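Local coordinates for short-chain-enoyl-CoA hydratase (Clostridium acetobutylicum, PDB 5Z7R), which catalyses the reversible hydration of crotonyl-CoA, and also accepts hexenoyl-CoA but not higher analogues, in butanoate metabolism, at residues Leu25-Asn29 / Ser61-Asp67; Leu33-Asp37 / Val89-Leu93; Ile40-Asp46 / Arg92-Lys98. One frame throughout, in Å; residues are numbered along the deposited sequence.

Interaction 1 (Leu25-Asn29 / Ser61-Asp67); sequences LNALN and SFVAGAD
Leu25-Asn29 and Ser61-Asp67 run side by side in the same direction and form a single parallel bridge at Leu28 and Ala66, their CA atoms 4.3 Å apart. Both backbone polar atoms of Leu28 are used: its N gives a nearly straight bond to Gly65 O (2.9 Å, 174° at the hydrogen), and its O receives Asp67 N at 2.9 Å. Further back, Ala64 N reaches Leu25 O at 2.9 Å, while Ser61 OG adds a weak bond to the same oxygen. Leu25 and Asn26 both adopt left-handed backbone angles, which bends the chain just before the bridge. Leu25 CB presses against Ala64 CB at 3.5 Å, a tight fit. The amide of Asn26 makes only a weak, bent bond from ND2 to Ser61 O (3.0 Å); its firmer partners are Arg21 N, at OD1, and Ala57 O. Leu28 crosses Val63 at about a right angle, with CG meeting Val63 CG1 at 3.6 Å. Beyond the bridge, Asn29 and Asp67 touch through CB atoms and sit at N-cap positions, Asn29 OD1 also bonding Thr32 OG1 and Asp67 OD1 bonding Ser69 N. Val63 pairs onward with Phe107. The Leu28 side chain and Gly65 lie about 7 Å from the side chains of Glu114 and Glu134 respectively, the probable catalytic acids, and Ala64-Asp67 is consistent with the loop that in crotonase relatives lends an oxyanion-hole N-H.

Interaction 2 (Leu33-Asp37 / Val89-Leu93); sequences LKEMD and VFRRL
Leu33-Asp37 and Val89-Leu93 are single turns of two helices running in nearly the same direction, their axes 28° apart and 10.1 Å from each other at closest approach. Val89 points at the other helix and rests in the groove formed by Leu33, Met36 and Asp37: its CG1 meets Met36 CB at 4.1 Å, while CG2 lies 3.8 Å from Leu33 O. With CG1 anti to the backbone N (chi1 173°), its methyls spread over these neighbours. In the crotonase fold, helix 30-45 makes the beta-alpha-beta crossover from strand 14-19 to 51-56, and helix 76-95 ends the longer path from 51-56, by way of strand 63-64, to 100-104. Leu33 sends CD2 across to Phe90 CE1 (3.8 Å), the two side chains roughly perpendicular. The Phe90 ring also touches Glu114, the probable nucleophile, and makes an edge-to-face contact with Phe143, bordering the active site. At the C-terminal end the extended Arg92 forms a salt bridge to Asp37 through NH1 and OD1; the modelled 2.4 Å between these atoms is too short to be taken literally. The carboxylate and guanidinium planes are 67° apart, Asp37 OD2 at the guanidinium edge. Turned from Leu33-Asp37, Arg91 forms a salt bridge to Asp223 of a neighbouring subunit.

Interaction 3 (Ile40-Asp46 / Arg92-Lys98); sequences IGEIEND and RLELLEK
Arg92 grips the Glu44 carboxylate side-on with two nitrogens, NH2 to OE1 and NE to OE2, each bond being 3.2 Å long and fairly straight at the hydrogen. Both oxygens lie in the guanidinium plane, but the nitrogens meet them from above the carboxylate plane, the two planes being 56° apart. NH1 turns instead to Asp37, so the arginine has an acidic partner on both sides of its charge, which should hold its rotation. Gly41 N lies over one face of the guanidinium, toward its rim, and Gly41 CA is 3.3 Å from Arg92 NH2, a closeness that the lack of a side chain permits. Lys98 reaches Asp46 O with NZ at 3.3 Å, approaching well above the carbonyl plane, and has a weak second acceptor in Val49 O. Here two helices of the crotonase fold end, helix 30-45 ahead of strand 51-56 and helix 76-95 ahead of strand 100-104. Between the polar groups lies an apolar layer. Ile40 sets CG1 against Leu93 CD1 (4.0 Å) and CG2 alongside the aliphatic part of Arg92. Leu96, whose chi1 of 172° swings CG away from the backbone N, divides its branches: CD1 touches Glu44 CG at 3.6 Å, and CD2 faces Ile43 CG2. The methylenes of Lys98 pass obliquely over Ile43.

From the N terminus, the chain leaves strand 14-19, supplies Leu25-Asn29 to interaction 1, then enters helix 30-45, which gives its first half to interaction 2 and its last turns to interaction 3. Interaction 1 closes first, at Ser61-Asp67, after a loop spanning this helix and strand 51-56. The others close on the end of helix 76-95 and the turn after it. Interaction 1 crosses both others; interactions 2 and 3 start in turn on helix 30-45 and end on the same stretch. They share Arg92 and Leu93 and form one continuous helix-helix seam, where Val89 O also lies beside Ile40 CD1. Leu28 CD1, 3.8 Å from Phe90 CZ, joins interaction 1 to this seam, linking the loop near the probable active site to the two helices.

Interaction 1 (Leu25-Asn29 / Ser61-Asp67)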
ATOM      1  N   LEU A  25      -1.194  27.913 -28.596  1.00 43.33           N
ATOM      2  CA  LEU A  25      -1.595  28.111 -27.223  1.00 45.46           C
ATOM      3  C   LEU A  25      -0.723  27.250 -26.314  1.00 44.41           C
ATOM      4  O   LEU A  25      -1.193  26.726 -25.307  1.00 40.03           O
ATOM      5  CB  LEU A  25      -3.089  27.771 -27.024  1.00 45.82           C
ATOM      6  CG  LEU A  25      -4.037  28.671 -27.803  1.00 49.66           C
ATOM      7  CD1 LEU A  25      -5.412  28.030 -27.963  1.00 52.16           C
ATOM      8  CD2 LEU A  25      -4.139  30.058 -27.151  1.00 49.11           C
ATOM      9  N   ASN A  26       0.549  27.122 -26.691  1.00 43.79           N
ATOM     10  CA  ASN A  26       1.501  26.247 -26.024  1.00 42.50           C
ATOM     11  C   ASN A  26       1.090  24.774 -25.829  1.00 44.68           C
ATOM     12  O   ASN A  26       1.597  24.100 -24.900  1.00 37.58           O
ATOM     13  CB  ASN A  26       1.867  26.862 -24.696  1.00 45.09           C
ATOM     14  CG  ASN A  26       2.489  28.209 -24.866  1.00 44.31           C
ATOM     15  OD1 ASN A  26       3.490  28.335 -25.561  1.00 47.68           O
ATOM     16  ND2 ASN A  26       1.914  29.224 -24.233  1.00 41.13           N
ATOM     17  N   ALA A  27       0.229  24.265 -26.722  1.00 44.77           N
ATOM     18  CA  ALA A  27      -0.245  22.870 -26.625  1.00 48.08           C
ATOM     19  C   ALA A  27       0.876  21.845 -26.747  1.00 47.28           C
ATOM     20  O   ALA A  27       1.947  22.106 -27.339  1.00 43.88           O
ATOM     21  CB  ALA A  27      -1.331  22.563 -27.638  1.00 47.79           C
ATOM     22  N   LEU A  28       0.617  20.686 -26.147  1.00 47.16           N
ATOM     23  CA  LEU A  28       1.570  19.584 -26.130  1.00 49.71           C
ATOM     24  C   LEU A  28       1.319  18.632 -27.279  1.00 48.85           C
ATOM     25  O   LEU A  28       0.192  18.200 -27.507  1.00 51.63           O
ATOM     26  CB  LEU A  28       1.445  18.796 -24.840  1.00 50.03           C
ATOM     27  CG  LEU A  28       1.605  19.607 -23.572  1.00 48.03           C
ATOM     28  CD1 LEU A  28       1.177  18.770 -22.382  1.00 48.67           C
ATOM     29  CD2 LEU A  28       3.046  20.084 -23.441  1.00 51.14           C
ATOM     30  N   ASN A  29       2.384  18.326 -28.002  1.00 47.17           N
ATOM     31  CA  ASN A  29       2.377  17.253 -28.985  1.00 45.83           C
ATOM     32  C   ASN A  29       3.620  16.439 -28.721  1.00 42.55           C
ATOM     33  O   ASN A  29       4.410  16.802 -27.825  1.00 39.06           O
ATOM     34  CB  ASN A  29       2.366  17.820 -30.401  1.00 45.24           C
ATOM     35  CG  ASN A  29       3.502  18.805 -30.652  1.00 46.04           C
ATOM     36  OD1 ASN A  29       4.524  18.819 -29.945  1.00 45.61           O
ATOM     37  ND2 ASN A  29       3.322  19.640 -31.658  1.00 43.34           N
ATOM     38  N   SER A  61      -1.804  31.797 -22.551  1.00 40.89           N
ATOM     39  CA  SER A  61      -1.737  30.340 -22.227  1.00 41.94           C
ATOM     40  C   SER A  61      -0.545  29.877 -21.460  1.00 38.18           C
ATOM     41  O   SER A  61       0.595  30.267 -21.748  1.00 33.86           O
ATOM     42  CB  SER A  61      -1.804  29.456 -23.479  1.00 41.94           C
ATOM     43  OG  SER A  61      -3.063  28.824 -23.601  1.00 44.60           O
ATOM     44  N   PHE A  62      -0.830  28.998 -20.504  1.00 38.38           N
ATOM     45  CA  PHE A  62       0.194  28.163 -19.911  1.00 35.71           C
ATOM     46  C   PHE A  62       0.461  27.025 -20.914  1.00 35.89           C
ATOM     47  O   PHE A  62       1.477  27.034 -21.587  1.00 38.17           O
ATOM     48  CB  PHE A  62      -0.246  27.660 -18.532  1.00 34.17           C
ATOM     49  CG  PHE A  62       0.710  26.693 -17.909  1.00 30.78           C
ATOM     50  CD1 PHE A  62       1.949  27.116 -17.453  1.00 31.08           C
ATOM     51  CD2 PHE A  62       0.377  25.353 -17.802  1.00 29.30           C
ATOM     52  CE1 PHE A  62       2.829  26.217 -16.893  1.00 32.28           C
ATOM     53  CE2 PHE A  62       1.246  24.455 -17.256  1.00 28.93           C
ATOM     54  CZ  PHE A  62       2.462  24.886 -16.784  1.00 31.33           C
ATOM     55  N   VAL A  63      -0.412  26.045 -20.910  1.00 34.07           N
ATOM     56  CA  VAL A  63      -0.450  25.031 -21.917  1.00 31.48           C
ATOM     57  C   VAL A  63      -1.918  24.732 -22.146  1.00 31.05           C
ATOM     58  O   VAL A  63      -2.596  24.294 -21.256  1.00 29.81           O
ATOM     59  CB  VAL A  63       0.333  23.793 -21.443  1.00 32.51           C
ATOM     60  CG1 VAL A  63       0.149  22.619 -22.360  1.00 31.59           C
ATOM     61  CG2 VAL A  63       1.796  24.106 -21.257  1.00 31.43           C
ATOM     62  N   ALA A  64      -2.410  24.985 -23.336  1.00 32.84           N
ATOM     63  CA  ALA A  64      -3.774  24.642 -23.662  1.00 40.26           C
ATOM     64  C   ALA A  64      -3.889  23.277 -24.316  1.00 41.53           C
ATOM     65  O   ALA A  64      -3.940  23.171 -25.520  1.00 44.00           O
ATOM     66  CB  ALA A  64      -4.398  25.708 -24.528  1.00 43.25           C
ATOM     67  N   GLY A  65      -3.943  22.230 -23.530  1.00 42.24           N
ATOM     68  CA  GLY A  65      -4.199  20.910 -24.057  1.00 41.99           C
ATOM     69  C   GLY A  65      -3.107  20.189 -24.817  1.00 41.43           C
ATOM     70  O   GLY A  65      -1.944  20.511 -24.727  1.00 38.49           O
ATOM     71  N   ALA A  66      -3.523  19.185 -25.567  1.00 42.90           N
ATOM     72  CA  ALA A  66      -2.613  18.451 -26.420  1.00 47.20           C
ATOM     73  C   ALA A  66      -3.228  18.345 -27.807  1.00 46.37           C
ATOM     74  O   ALA A  66      -4.458  18.429 -27.954  1.00 48.46           O
ATOM     75  CB  ALA A  66      -2.283  17.072 -25.823  1.00 46.57           C
ATOM     76  N   ASP A  67      -2.360  18.190 -28.806  1.00 45.63           N
ATOM     77  CA  ASP A  67      -2.755  18.081 -30.217  1.00 44.87           C
ATOM     78  C   ASP A  67      -3.644  16.851 -30.463  1.00 43.25           C
ATOM     79  O   ASP A  67      -3.203  15.701 -30.379  1.00 42.81           O
ATOM     80  CB  ASP A  67      -1.498  18.027 -31.095  1.00 46.81           C
ATOM     81  CG  ASP A  67      -1.689  18.672 -32.445  1.00 50.93           C
ATOM     82  OD1 ASP A  67      -2.710  18.361 -33.099  1.00 53.43           O
ATOM     83  OD2 ASP A  67      -0.804  19.474 -32.855  1.00 49.99           O
TER

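Interaction 2 (Leu33-Asp37 / Val89-Leu93)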
ATOM      1  N   LEU A  33       6.694  16.966 -25.974  1.00 33.55           N
ATOM      2  CA  LEU A  33       6.987  16.043 -24.889  1.00 33.56           C
ATOM      3  C   LEU A  33       8.415  15.542 -24.976  1.00 37.01           C
ATOM      4  O   LEU A  33       9.147  15.470 -23.964  1.00 35.66           O
ATOM      5  CB  LEU A  33       6.034  14.877 -24.925  1.00 33.61           C
ATOM      6  CG  LEU A  33       4.548  15.154 -24.676  1.00 36.17           C
ATOM      7  CD1 LEU A  33       3.714  13.929 -25.003  1.00 36.12           C
ATOM      8  CD2 LEU A  33       4.284  15.578 -23.236  1.00 36.40           C
ATOM      9  N   LYS A  34       8.825  15.213 -26.198  1.00 44.07           N
ATOM     10  CA  LYS A  34      10.181  14.735 -26.446  1.00 46.56           C
ATOM     11  C   LYS A  34      11.225  15.775 -26.034  1.00 41.71           C
ATOM     12  O   LYS A  34      12.164  15.472 -25.300  1.00 35.34           O
ATOM     13  CB  LYS A  34      10.330  14.352 -27.922  1.00 56.80           C
ATOM     14  CG  LYS A  34       9.684  13.012 -28.288  1.00 63.24           C
ATOM     15  CD  LYS A  34      10.693  12.001 -28.824  1.00 71.67           C
ATOM     16  CE  LYS A  34      11.154  12.370 -30.239  1.00 77.36           C
ATOM     17  NZ  LYS A  34      12.445  11.720 -30.620  1.00 77.53           N
ATOM     18  N   GLU A  35      11.041  17.011 -26.488  1.00 41.23           N
ATOM     19  CA  GLU A  35      11.941  18.096 -26.104  1.00 42.21           C
ATOM     20  C   GLU A  35      11.932  18.338 -24.574  1.00 39.16           C
ATOM     21  O   GLU A  35      12.968  18.653 -23.968  1.00 33.38           O
ATOM     22  CB  GLU A  35      11.558  19.370 -26.873  1.00 48.07           C
ATOM     23  CG  GLU A  35      11.785  19.282 -28.385  1.00 52.40           C
ATOM     24  CD  GLU A  35      11.340  20.518 -29.166  1.00 57.38           C
ATOM     25  OE1 GLU A  35      11.694  21.664 -28.776  1.00 56.78           O
ATOM     26  OE2 GLU A  35      10.652  20.334 -30.196  1.00 57.61           O
ATOM     27  N   MET A  36      10.767  18.161 -23.947  1.00 38.72           N
ATOM     28  CA  MET A  36      10.625  18.387 -22.503  1.00 37.27           C
ATOM     29  C   MET A  36      11.504  17.400 -21.756  1.00 35.67           C
ATOM     30  O   MET A  36      12.270  17.761 -20.843  1.00 35.01           O
ATOM     31  CB  MET A  36       9.172  18.218 -22.105  1.00 38.69           C
ATOM     32  CG  MET A  36       8.810  18.738 -20.723  1.00 41.40           C
ATOM     33  SD  MET A  36       9.161  20.485 -20.425  1.00 40.90           S
ATOM     34  CE  MET A  36       8.375  21.160 -21.862  1.00 43.66           C
ATOM     35  N   ASP A  37      11.437  16.159 -22.206  1.00 34.77           N
ATOM     36  CA  ASP A  37      12.228  15.085 -21.620  1.00 35.88           C
ATOM     37  C   ASP A  37      13.717  15.363 -21.775  1.00 36.95           C
ATOM     38  O   ASP A  37      14.530  15.180 -20.835  1.00 35.88           O
ATOM     39  CB  ASP A  37      11.842  13.760 -22.280  1.00 38.00           C
ATOM     40  CG  ASP A  37      12.400  12.558 -21.543  1.00 40.54           C
ATOM     41  OD1 ASP A  37      12.253  12.468 -20.311  1.00 39.13           O
ATOM     42  OD2 ASP A  37      13.021  11.713 -22.197  1.00 38.64           O
ATOM     43  N   VAL A  89       7.148  11.172 -19.161  1.00 28.37           N
ATOM     44  CA  VAL A  89       7.778  12.482 -19.176  1.00 30.49           C
ATOM     45  C   VAL A  89       7.380  13.277 -17.920  1.00 26.81           C
ATOM     46  O   VAL A  89       8.209  13.794 -17.208  1.00 26.06           O
ATOM     47  CB  VAL A  89       7.395  13.303 -20.431  1.00 30.58           C
ATOM     48  CG1 VAL A  89       7.937  14.705 -20.284  1.00 32.16           C
ATOM     49  CG2 VAL A  89       7.944  12.659 -21.699  1.00 32.94           C
ATOM     50  N   PHE A  90       6.092  13.359 -17.664  1.00 27.63           N
ATOM     51  CA  PHE A  90       5.589  14.061 -16.461  1.00 26.93           C
ATOM     52  C   PHE A  90       6.060  13.493 -15.117  1.00 26.15           C
ATOM     53  O   PHE A  90       6.329  14.239 -14.189  1.00 28.07           O
ATOM     54  CB  PHE A  90       4.084  14.056 -16.528  1.00 26.30           C
ATOM     55  CG  PHE A  90       3.541  14.951 -17.584  1.00 26.42           C
ATOM     56  CD1 PHE A  90       4.383  15.499 -18.562  1.00 27.47           C
ATOM     57  CD2 PHE A  90       2.197  15.278 -17.596  1.00 26.80           C
ATOM     58  CE1 PHE A  90       3.877  16.314 -19.543  1.00 26.73           C
ATOM     59  CE2 PHE A  90       1.688  16.106 -18.578  1.00 29.06           C
ATOM     60  CZ  PHE A  90       2.525  16.616 -19.558  1.00 28.16           C
ATOM     61  N   ARG A  91       6.183  12.172 -15.027  1.00 27.69           N
ATOM     62  CA  ARG A  91       6.683  11.526 -13.818  1.00 27.69           C
ATOM     63  C   ARG A  91       8.130  11.868 -13.581  1.00 29.34           C
ATOM     64  O   ARG A  91       8.564  11.971 -12.421  1.00 31.40           O
ATOM     65  CB  ARG A  91       6.540  10.006 -13.921  1.00 28.43           C
ATOM     66  CG  ARG A  91       7.051   9.259 -12.720  1.00 26.93           C
ATOM     67  CD  ARG A  91       6.260   9.685 -11.484  1.00 27.00           C
ATOM     68  NE  ARG A  91       6.436   8.721 -10.411  1.00 25.56           N
ATOM     69  CZ  ARG A  91       6.508   9.011  -9.111  1.00 25.47           C
ATOM     70  NH1 ARG A  91       6.697   8.017  -8.238  1.00 25.45           N
ATOM     71  NH2 ARG A  91       6.375  10.251  -8.668  1.00 23.42           N
ATOM     72  N   ARG A  92       8.887  12.054 -14.666  1.00 30.38           N
ATOM     73  CA  ARG A  92      10.308  12.387 -14.542  1.00 30.54           C
ATOM     74  C   ARG A  92      10.469  13.794 -13.971  1.00 28.37           C
ATOM     75  O   ARG A  92      11.374  14.052 -13.155  1.00 29.34           O
ATOM     76  CB  ARG A  92      11.000  12.310 -15.899  1.00 33.29           C
ATOM     77  CG  ARG A  92      12.527  12.439 -15.835  1.00 34.80           C
ATOM     78  CD  ARG A  92      13.087  12.261 -17.233  1.00 35.50           C
ATOM     79  NE  ARG A  92      14.547  12.342 -17.331  1.00 38.06           N
ATOM     80  CZ  ARG A  92      15.198  12.163 -18.477  1.00 35.07           C
ATOM     81  NH1 ARG A  92      14.513  11.912 -19.587  1.00 32.42           N
ATOM     82  NH2 ARG A  92      16.513  12.262 -18.523  1.00 36.41           N
ATOM     83  N   LEU A  93       9.582  14.680 -14.410  1.00 25.06           N
ATOM     84  CA  LEU A  93       9.504  16.026 -13.888  1.00 26.75           C
ATOM     85  C   LEU A  93       9.141  16.029 -12.385  1.00 27.57           C
ATOM     86  O   LEU A  93       9.773  16.749 -11.570  1.00 29.66           O
ATOM     87  CB  LEU A  93       8.471  16.824 -14.678  1.00 27.04           C
ATOM     88  CG  LEU A  93       8.428  18.321 -14.388  1.00 27.13           C
ATOM     89  CD1 LEU A  93       9.663  19.024 -14.945  1.00 27.51           C
ATOM     90  CD2 LEU A  93       7.202  18.958 -15.003  1.00 27.36           C
TER

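Interaction 3 (Ile40-Asp46 / Arg92-Lys98)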
ATOM      1  N   ILE A  40      14.476  18.247 -19.426  1.00 29.80           N
ATOM      2  CA  ILE A  40      14.503  17.728 -18.069  1.00 30.17           C
ATOM      3  C   ILE A  40      15.834  17.029 -17.854  1.00 29.90           C
ATOM      4  O   ILE A  40      16.540  17.331 -16.882  1.00 33.22           O
ATOM      5  CB  ILE A  40      13.339  16.770 -17.749  1.00 32.66           C
ATOM      6  CG1 ILE A  40      12.006  17.522 -17.751  1.00 29.21           C
ATOM      7  CG2 ILE A  40      13.553  16.114 -16.382  1.00 33.12           C
ATOM      8  CD1 ILE A  40      10.819  16.679 -18.142  1.00 29.02           C
ATOM      9  N   GLY A  41      16.219  16.152 -18.781  1.00 30.43           N
ATOM     10  CA  GLY A  41      17.504  15.450 -18.651  1.00 32.26           C
ATOM     11  C   GLY A  41      18.685  16.402 -18.623  1.00 34.10           C
ATOM     12  O   GLY A  41      19.690  16.190 -17.890  1.00 34.92           O
ATOM     13  N   GLU A  42      18.575  17.453 -19.427  1.00 33.29           N
ATOM     14  CA  GLU A  42      19.552  18.551 -19.385  1.00 36.41           C
ATOM     15  C   GLU A  42      19.600  19.210 -18.004  1.00 35.22           C
ATOM     16  O   GLU A  42      20.675  19.431 -17.470  1.00 35.04           O
ATOM     17  CB  GLU A  42      19.212  19.591 -20.466  1.00 40.53           C
ATOM     18  CG  GLU A  42      20.393  20.336 -21.068  1.00 44.75           C
ATOM     19  CD  GLU A  42      21.345  19.467 -21.875  1.00 44.56           C
ATOM     20  OE1 GLU A  42      20.902  18.469 -22.486  1.00 41.00           O
ATOM     21  OE2 GLU A  42      22.551  19.816 -21.886  1.00 47.41           O
ATOM     22  N   ILE A  43      18.452  19.498 -17.388  1.00 35.46           N
ATOM     23  CA  ILE A  43      18.491  20.104 -16.039  1.00 34.66           C
ATOM     24  C   ILE A  43      19.014  19.096 -15.025  1.00 35.84           C
ATOM     25  O   ILE A  43      19.744  19.455 -14.090  1.00 31.41           O
ATOM     26  CB  ILE A  43      17.123  20.639 -15.621  1.00 35.65           C
ATOM     27  CG1 ILE A  43      16.770  21.849 -16.486  1.00 34.20           C
ATOM     28  CG2 ILE A  43      17.094  20.992 -14.124  1.00 37.37           C
ATOM     29  CD1 ILE A  43      15.288  22.016 -16.749  1.00 32.12           C
ATOM     30  N   GLU A  44      18.669  17.826 -15.234  1.00 39.23           N
ATOM     31  CA  GLU A  44      19.176  16.771 -14.365  1.00 42.75           C
ATOM     32  C   GLU A  44      20.698  16.828 -14.208  1.00 44.02           C
ATOM     33  O   GLU A  44      21.194  16.747 -13.094  1.00 43.64           O
ATOM     34  CB  GLU A  44      18.734  15.388 -14.852  1.00 44.76           C
ATOM     35  CG  GLU A  44      17.295  15.027 -14.486  1.00 49.46           C
ATOM     36  CD  GLU A  44      16.890  13.626 -14.923  1.00 53.75           C
ATOM     37  OE1 GLU A  44      17.668  12.975 -15.664  1.00 56.79           O
ATOM     38  OE2 GLU A  44      15.789  13.167 -14.533  1.00 51.75           O
ATOM     39  N   ASN A  45      21.439  16.999 -15.304  1.00 49.01           N
ATOM     40  CA  ASN A  45      22.919  16.964 -15.229  1.00 49.37           C
ATOM     41  C   ASN A  45      23.556  18.277 -14.805  1.00 46.12           C
ATOM     42  O   ASN A  45      24.738  18.289 -14.455  1.00 44.69           O
ATOM     43  CB  ASN A  45      23.539  16.493 -16.550  1.00 49.31           C
ATOM     44  CG  ASN A  45      22.867  15.250 -17.077  1.00 53.25           C
ATOM     45  OD1 ASN A  45      22.413  14.392 -16.295  1.00 48.66           O
ATOM     46  ND2 ASN A  45      22.744  15.160 -18.399  1.00 56.08           N
ATOM     47  N   ASP A  46      22.780  19.365 -14.802  1.00 43.40           N
ATOM     48  CA  ASP A  46      23.312  20.677 -14.436  1.00 41.91           C
ATOM     49  C   ASP A  46      23.187  21.002 -12.952  1.00 42.63           C
ATOM     50  O   ASP A  46      22.153  21.475 -12.488  1.00 41.97           O
ATOM     51  CB  ASP A  46      22.647  21.767 -15.266  1.00 45.12           C
ATOM     52  CG  ASP A  46      23.410  23.094 -15.216  1.00 43.56           C
ATOM     53  OD1 ASP A  46      24.083  23.394 -14.202  1.00 43.92           O
ATOM     54  OD2 ASP A  46      23.316  23.833 -16.205  1.00 40.14           O
ATOM     55  N   ARG A  92       8.887  12.054 -14.666  1.00 30.38           N
ATOM     56  CA  ARG A  92      10.308  12.387 -14.542  1.00 30.54           C
ATOM     57  C   ARG A  92      10.469  13.794 -13.971  1.00 28.37           C
ATOM     58  O   ARG A  92      11.374  14.052 -13.155  1.00 29.34           O
ATOM     59  CB  ARG A  92      11.000  12.310 -15.899  1.00 33.29           C
ATOM     60  CG  ARG A  92      12.527  12.439 -15.835  1.00 34.80           C
ATOM     61  CD  ARG A  92      13.087  12.261 -17.233  1.00 35.50           C
ATOM     62  NE  ARG A  92      14.547  12.342 -17.331  1.00 38.06           N
ATOM     63  CZ  ARG A  92      15.198  12.163 -18.477  1.00 35.07           C
ATOM     64  NH1 ARG A  92      14.513  11.912 -19.587  1.00 32.42           N
ATOM     65  NH2 ARG A  92      16.513  12.262 -18.523  1.00 36.41           N
ATOM     66  N   LEU A  93       9.582  14.680 -14.410  1.00 25.06           N
ATOM     67  CA  LEU A  93       9.504  16.026 -13.888  1.00 26.75           C
ATOM     68  C   LEU A  93       9.141  16.029 -12.385  1.00 27.57           C
ATOM     69  O   LEU A  93       9.773  16.749 -11.570  1.00 29.66           O
ATOM     70  CB  LEU A  93       8.471  16.824 -14.678  1.00 27.04           C
ATOM     71  CG  LEU A  93       8.428  18.321 -14.388  1.00 27.13           C
ATOM     72  CD1 LEU A  93       9.663  19.024 -14.945  1.00 27.51           C
ATOM     73  CD2 LEU A  93       7.202  18.958 -15.003  1.00 27.36           C
ATOM     74  N   GLU A  94       8.158  15.200 -12.023  1.00 25.65           N
ATOM     75  CA  GLU A  94       7.683  15.122 -10.626  1.00 24.21           C
ATOM     76  C   GLU A  94       8.796  14.674  -9.725  1.00 24.35           C
ATOM     77  O   GLU A  94       8.957  15.209  -8.625  1.00 24.64           O
ATOM     78  CB  GLU A  94       6.495  14.160 -10.552  1.00 23.89           C
ATOM     79  CG  GLU A  94       5.853  13.965  -9.201  1.00 22.65           C
ATOM     80  CD  GLU A  94       4.577  13.239  -9.371  1.00 22.23           C
ATOM     81  OE1 GLU A  94       3.539  13.892  -9.237  1.00 23.04           O
ATOM     82  OE2 GLU A  94       4.598  12.038  -9.763  1.00 22.58           O
ATOM     83  N   LEU A  95       9.623  13.739 -10.206  1.00 27.32           N
ATOM     84  CA  LEU A  95      10.686  13.155  -9.365  1.00 28.15           C
ATOM     85  C   LEU A  95      11.988  13.912  -9.448  1.00 30.79           C
ATOM     86  O   LEU A  95      12.899  13.688  -8.619  1.00 29.63           O
ATOM     87  CB  LEU A  95      10.940  11.688  -9.778  1.00 30.93           C
ATOM     88  CG  LEU A  95       9.814  10.731  -9.402  1.00 31.55           C
ATOM     89  CD1 LEU A  95       9.944   9.383 -10.101  1.00 32.40           C
ATOM     90  CD2 LEU A  95       9.789  10.559  -7.874  1.00 33.18           C
ATOM     91  N   LEU A  96      12.110  14.764 -10.471  1.00 31.59           N
ATOM     92  CA  LEU A  96      13.327  15.559 -10.676  1.00 32.65           C
ATOM     93  C   LEU A  96      13.873  16.069  -9.362  1.00 30.27           C
ATOM     94  O   LEU A  96      13.169  16.720  -8.596  1.00 28.89           O
ATOM     95  CB  LEU A  96      13.007  16.752 -11.594  1.00 35.06           C
ATOM     96  CG  LEU A  96      14.097  17.807 -11.792  1.00 36.49           C
ATOM     97  CD1 LEU A  96      15.399  17.132 -12.192  1.00 40.08           C
ATOM     98  CD2 LEU A  96      13.662  18.815 -12.845  1.00 35.73           C
ATOM     99  N   GLU A  97      15.142  15.824  -9.112  1.00 30.93           N
ATOM    100  CA  GLU A  97      15.726  16.175  -7.832  1.00 32.92           C
ATOM    101  C   GLU A  97      16.018  17.668  -7.579  1.00 30.59           C
ATOM    102  O   GLU A  97      16.615  18.010  -6.599  1.00 32.50           O
ATOM    103  CB  GLU A  97      16.976  15.318  -7.608  1.00 39.94           C
ATOM    104  CG  GLU A  97      16.661  13.817  -7.618  1.00 44.60           C
ATOM    105  CD  GLU A  97      17.409  13.035  -6.545  1.00 48.01           C
ATOM    106  OE1 GLU A  97      16.734  12.456  -5.628  1.00 42.27           O
ATOM    107  OE2 GLU A  97      18.669  13.006  -6.644  1.00 47.47           O
ATOM    108  N   LYS A  98      15.561  18.560  -8.430  1.00 31.79           N
ATOM    109  CA  LYS A  98      15.415  19.964  -8.046  1.00 34.12           C
ATOM    110  C   LYS A  98      13.921  20.304  -8.002  1.00 31.69           C
ATOM    111  O   LYS A  98      13.153  19.779  -8.780  1.00 34.12           O
ATOM    112  CB  LYS A  98      16.128  20.942  -9.007  1.00 38.18           C
ATOM    113  CG  LYS A  98      17.037  20.362 -10.092  1.00 41.53           C
ATOM    114  CD  LYS A  98      18.373  19.856  -9.584  1.00 43.40           C
ATOM    115  CE  LYS A  98      19.269  19.433 -10.748  1.00 44.38           C
ATOM    116  NZ  LYS A  98      20.720  19.409 -10.392  1.00 45.93           N
TER